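Local coordinates for predicted DNA-binding transcriptional regulator (Aliivibrio fischeri ES114, PDB 7DWN), which probably binds cis-regulatory DNA as a LysR-type transcription factor, pairing an N-terminal helix-turn-helix with a periplasmic-binding-protein-like effector domain, at residues Y243-Q246 with E247-Q251; E282-W285 with S286-N290. One frame throughout, in Å; residues are numbered along the deposited sequence.

Contact 1: residues Y243-Q246 with E247-Q251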
loop_
_atom_site.group_PDB
_atom_site.type_symbol
_atom_site.label_atom_id
_atom_site.label_comp_id
_atom_site.label_asym_id
_atom_site.label_seq_id
_atom_site.Cartn_x
_atom_site.Cartn_y
_atom_site.Cartn_z
ATOM N N TYR A 243 37.496 -11.017 -10.970
ATOM C CA TYR A 243 36.908 -11.928 -11.948
ATOM C C TYR A 243 36.432 -11.210 -13.204
ATOM O O TYR A 243 36.173 -11.869 -14.217
ATOM C CB TYR A 243 35.749 -12.711 -11.325
ATOM C CG TYR A 243 34.618 -11.855 -10.797
ATOM C CD1 TYR A 243 33.652 -11.338 -11.652
ATOM C CD2 TYR A 243 34.503 -11.581 -9.439
ATOM C CE1 TYR A 243 32.618 -10.562 -11.177
ATOM C CE2 TYR A 243 33.466 -10.805 -8.953
ATOM C CZ TYR A 243 32.528 -10.297 -9.828
ATOM O OH TYR A 243 31.491 -9.525 -9.357
ATOM N N SER A 244 36.312 -9.885 -13.167
ATOM C CA SER A 244 35.796 -9.125 -14.296
ATOM C C SER A 244 36.889 -8.526 -15.172
ATOM O O SER A 244 36.572 -7.951 -16.218
ATOM C CB SER A 244 34.877 -8.001 -13.802
ATOM O OG SER A 244 35.627 -6.933 -13.249
ATOM N N ILE A 245 38.157 -8.638 -14.777
ATOM C CA ILE A 245 39.245 -8.015 -15.523
ATOM C C ILE A 245 40.379 -9.008 -15.737
ATOM O O ILE A 245 41.540 -8.611 -15.890
ATOM C CB ILE A 245 39.762 -6.756 -14.801
ATOM C CG1 ILE A 245 40.200 -7.105 -13.377
ATOM C CG2 ILE A 245 38.701 -5.664 -14.796
ATOM C CD1 ILE A 245 40.919 -5.985 -12.669
ATOM N N GLN A 246 40.058 -10.303 -15.753
ATOM C CA GLN A 246 41.107 -11.313 -15.875
ATOM C C GLN A 246 41.772 -11.269 -17.245
ATOM O O GLN A 246 43.000 -11.369 -17.345
ATOM C CB GLN A 246 40.537 -12.705 -15.598
ATOM C CG GLN A 246 40.274 -12.982 -14.126
ATOM C CD GLN A 246 41.510 -12.796 -13.263
ATOM O OE1 GLN A 246 42.629 -13.098 -13.680
ATOM N NE2 GLN A 246 41.311 -12.292 -12.051
ATOM N N GLU A 247 40.986 -11.116 -18.312
ATOM C CA GLU A 247 41.575 -11.063 -19.647
ATOM C C GLU A 247 42.312 -9.749 -19.876
ATOM O O GLU A 247 43.357 -9.727 -20.534
ATOM C CB GLU A 247 40.499 -11.272 -20.711
ATOM C CG GLU A 247 40.051 -12.717 -20.842
ATOM C CD GLU A 247 38.860 -12.885 -21.763
ATOM O OE1 GLU A 247 38.533 -11.929 -22.499
ATOM O OE2 GLU A 247 38.247 -13.972 -21.747
ATOM N N GLU A 248 41.784 -8.644 -19.342
ATOM C CA GLU A 248 42.480 -7.367 -19.464
ATOM C C GLU A 248 43.811 -7.397 -18.721
ATOM O O GLU A 248 44.815 -6.863 -19.208
ATOM C CB GLU A 248 41.597 -6.230 -18.947
ATOM C CG GLU A 248 40.401 -5.897 -19.834
ATOM C CD GLU A 248 39.313 -6.953 -19.785
ATOM O OE1 GLU A 248 38.592 -7.117 -20.792
ATOM O OE2 GLU A 248 39.182 -7.624 -18.741
ATOM N N LEU A 249 43.836 -8.012 -17.536
ATOM C CA LEU A 249 45.104 -8.249 -16.854
ATOM C C LEU A 249 46.009 -9.147 -17.686
ATOM O O LEU A 249 47.221 -8.913 -17.775
ATOM C CB LEU A 249 44.855 -8.872 -15.479
ATOM C CG LEU A 249 44.304 -7.986 -14.360
ATOM C CD1 LEU A 249 43.765 -8.841 -13.225
ATOM C CD2 LEU A 249 45.376 -7.038 -13.848
ATOM N N ALA A 250 45.433 -10.178 -18.309
ATOM C CA ALA A 250 46.220 -11.105 -19.116
ATOM C C ALA A 250 46.711 -10.446 -20.397
ATOM O O ALA A 250 47.853 -10.663 -20.816
ATOM C CB ALA A 250 45.394 -12.351 -19.435
ATOM N N GLN A 251 45.862 -9.645 -21.039
ATOM C CA GLN A 251 46.273 -8.874 -22.203
ATOM C C GLN A 251 47.069 -7.631 -21.830
ATOM O O GLN A 251 47.416 -6.847 -22.720
ATOM C CB GLN A 251 45.046 -8.487 -23.034
ATOM C CG GLN A 251 44.304 -9.682 -23.621
ATOM C CD GLN A 251 42.970 -9.304 -24.236
ATOM O OE1 GLN A 251 42.491 -8.184 -24.066
ATOM N NE2 GLN A 251 42.362 -10.242 -24.956
#

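Contact 2: residues E282-W285 with S286-N290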
loop_
_atom_site.group_PDB
_atom_site.type_symbol
_atom_site.label_atom_id
_atom_site.label_comp_id
_atom_site.label_asym_id
_atom_site.label_seq_id
_atom_site.Cartn_x
_atom_site.Cartn_y
_atom_site.Cartn_z
ATOM N N GLU A 282 16.028 -26.833 -7.101
ATOM C CA GLU A 282 17.019 -27.546 -6.308
ATOM C C GLU A 282 18.219 -27.955 -7.151
ATOM O O GLU A 282 19.349 -27.946 -6.651
ATOM C CB GLU A 282 16.389 -28.769 -5.640
ATOM C CG GLU A 282 15.270 -28.438 -4.655
ATOM C CD GLU A 282 15.760 -27.751 -3.386
ATOM O OE1 GLU A 282 16.990 -27.635 -3.194
ATOM O OE2 GLU A 282 14.908 -27.331 -2.573
ATOM N N LYS A 283 18.009 -28.293 -8.426
ATOM C CA LYS A 283 19.145 -28.610 -9.287
ATOM C C LYS A 283 20.040 -27.390 -9.489
ATOM O O LYS A 283 21.272 -27.486 -9.403
ATOM C CB LYS A 283 18.665 -29.149 -10.634
ATOM C CG LYS A 283 19.790 -29.308 -11.650
ATOM C CD LYS A 283 19.400 -30.233 -12.787
ATOM C CE LYS A 283 20.543 -30.390 -13.778
ATOM N NZ LYS A 283 21.768 -30.951 -13.138
ATOM N N VAL A 284 19.436 -26.232 -9.765
ATOM C CA VAL A 284 20.225 -25.015 -9.944
ATOM C C VAL A 284 20.972 -24.670 -8.660
ATOM O O VAL A 284 22.147 -24.281 -8.692
ATOM C CB VAL A 284 19.332 -23.853 -10.413
ATOM C CG1 VAL A 284 20.128 -22.561 -10.446
ATOM C CG2 VAL A 284 18.762 -24.159 -11.788
ATOM N N TRP A 285 20.310 -24.824 -7.511
ATOM C CA TRP A 285 20.966 -24.539 -6.240
ATOM C C TRP A 285 22.135 -25.486 -5.998
ATOM O O TRP A 285 23.200 -25.062 -5.535
ATOM C CB TRP A 285 19.957 -24.632 -5.097
ATOM C CG TRP A 285 20.557 -24.377 -3.750
ATOM C CD1 TRP A 285 21.005 -25.312 -2.862
ATOM C CD2 TRP A 285 20.780 -23.102 -3.138
ATOM N NE1 TRP A 285 21.488 -24.697 -1.733
ATOM C CE2 TRP A 285 21.362 -23.340 -1.878
ATOM C CE3 TRP A 285 20.541 -21.781 -3.532
ATOM C CZ2 TRP A 285 21.709 -22.308 -1.011
ATOM C CZ3 TRP A 285 20.883 -20.759 -2.668
ATOM C CH2 TRP A 285 21.461 -21.028 -1.423
ATOM N N SER A 286 21.955 -26.772 -6.307
ATOM C CA SER A 286 23.040 -27.734 -6.143
ATOM C C SER A 286 24.222 -27.389 -7.038
ATOM O O SER A 286 25.380 -27.488 -6.615
ATOM C CB SER A 286 22.536 -29.145 -6.445
ATOM O OG SER A 286 23.614 -30.049 -6.618
ATOM N N ILE A 287 23.951 -26.981 -8.279
ATOM C CA ILE A 287 25.041 -26.633 -9.184
ATOM C C ILE A 287 25.744 -25.361 -8.723
ATOM O O ILE A 287 26.965 -25.228 -8.873
ATOM C CB ILE A 287 24.505 -26.522 -10.623
ATOM C CG1 ILE A 287 24.046 -27.904 -11.094
ATOM C CG2 ILE A 287 25.565 -25.961 -11.561
ATOM C CD1 ILE A 287 23.212 -27.892 -12.341
ATOM N N LEU A 288 25.001 -24.421 -8.134
ATOM C CA LEU A 288 25.626 -23.228 -7.571
ATOM C C LEU A 288 26.510 -23.573 -6.379
ATOM O O LEU A 288 27.626 -23.054 -6.254
ATOM C CB LEU A 288 24.554 -22.217 -7.167
ATOM C CG LEU A 288 23.988 -21.368 -8.302
ATOM C CD1 LEU A 288 22.728 -20.657 -7.848
ATOM C CD2 LEU A 288 25.034 -20.363 -8.756
ATOM N N CYS A 289 26.028 -24.444 -5.488
ATOM C CA CYS A 289 26.838 -24.874 -4.353
ATOM C C CYS A 289 28.061 -25.665 -4.791
ATOM O O CYS A 289 29.017 -25.787 -4.018
ATOM C CB CYS A 289 26.000 -25.714 -3.386
ATOM S SG CYS A 289 24.612 -24.844 -2.630
ATOM N N ASN A 290 28.082 -26.197 -5.979
ATOM C CA ASN A 290 29.256 -26.858 -6.366
ATOM C C ASN A 290 30.201 -26.044 -7.139
ATOM O O ASN A 290 31.130 -25.603 -6.535
ATOM C CB ASN A 290 29.002 -28.184 -6.985
ATOM C CG ASN A 290 28.794 -29.218 -5.934
ATOM O OD1 ASN A 290 29.673 -29.926 -5.595
ATOM N ND2 ASN A 290 27.661 -29.222 -5.361
#

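Contact 1: residues Y243-Q246 with E247-Q251
Ile245 and Leu249 meet at the start of a short helix, where CG1 of Ile245 lies 4.0 Å from CD1 of Leu249 and the two branched chains cross at a slant. Ile245 has CG1 between its own backbone N and carbonyl carbon (chi1 56°), which carries the longer branch over to the leucine. The backbone ties the same pair together: Leu249 N donates to Ile245 O at 2.9 Å with a nearly straight N-H (164°), and the leucine side chain folds over that acceptor, CG coming within 3.2 Å of Ile245 O. One residue on, Ala250 N donates to Gln246 O over 2.9 Å in a more bent bond (146°). Ile245 is the N-cap residue of helix 246-250, which follows strand 238-241 in the effector-binding domain of this LysR-family protein, so these two bonds form its first turn. Glu248 doubles back with a bend at chi2, setting OE2 3.2 Å from Ile245 CA, on the N-terminal side of the helix, where the helix dipole would be expected to steady a negative charge. The same OE2 forms a long, weak ion pair with Lys228, whose NZ also donates a hydrogen bond to Ser244 O; one lysine of helix 224-232 thereby serves both the carboxylate and the backbone before the cap. Upstream, Ser244 OG is hydrogen-bonded to Pro241 O. Leu249 rests on Val254 and Ile256 of strand 254-256, while Ile245 reaches Val172 of strand 160-174.

Contact 2: residues E282-W285 with S286-N290
The indole of Trp285 carries the sulfur of Cys289 over one face: SG stands 3.2 Å above the plane, displaced toward the rim, and 3.6 Å from the centroid of the five-membered ring. It is a Cys sulfur-aromatic contact, with the line from centroid to SG leaning 28° from the ring normal and NE1 the ring atom closest to the sulfur, 3.3 Å from SG. Two torsions build it: Trp285 holds CG anti to its N (chi1 179°), whereas Cys289 turns SG beside its own N (chi1 -63°), back toward the preceding turn. Arg272 adds a cation-pi interaction with the same indole, and its NH2 also forms a salt bridge with Glu282 OE2, a carboxylate oxygen that accepts from Leu277 N as well. All this hangs on helix 279-290, the last helix of the chain, which lies in the effector-binding domain; its i to i+4 ladder is regular, and Cys289 N, for example, donates to Trp285 O over 2.9 Å. Elsewhere around the helix, Val284 and Leu288 run side by side in the same direction, with Val284 CG1 4.1 Å from Leu288 CD1, and both pack against Met111 and Ile145. Lys283 brings NZ within 3.5 Å of Ile287 CD1, a van der Waals contact, while its chain touches Tyr120 and Pro122. Toward the C-terminal end Asn290 ND2 donates to Ser286 O at 3.1 Å.

In the fold
Contact 1 and contact 2 are successive examples of side chains meeting one helical turn apart, the first on helix 246-250 and the second on helix 279-290. Both belong to the effector-binding domain, yet they do not touch: their centres are 27 Å apart and their nearest atoms about 13 Å. Shared neighbours, helix 101-114 and strand 160-174, connect them indirectly. The helix receives Tyr243 of contact 1 through Leu103 and Ser106, and Ile287 of contact 2 through Met111; the strand likewise borders both, meeting Trp285 and Cys289 of contact 2 at Gln162. No other chain of the tetrameric assembly touches either contact.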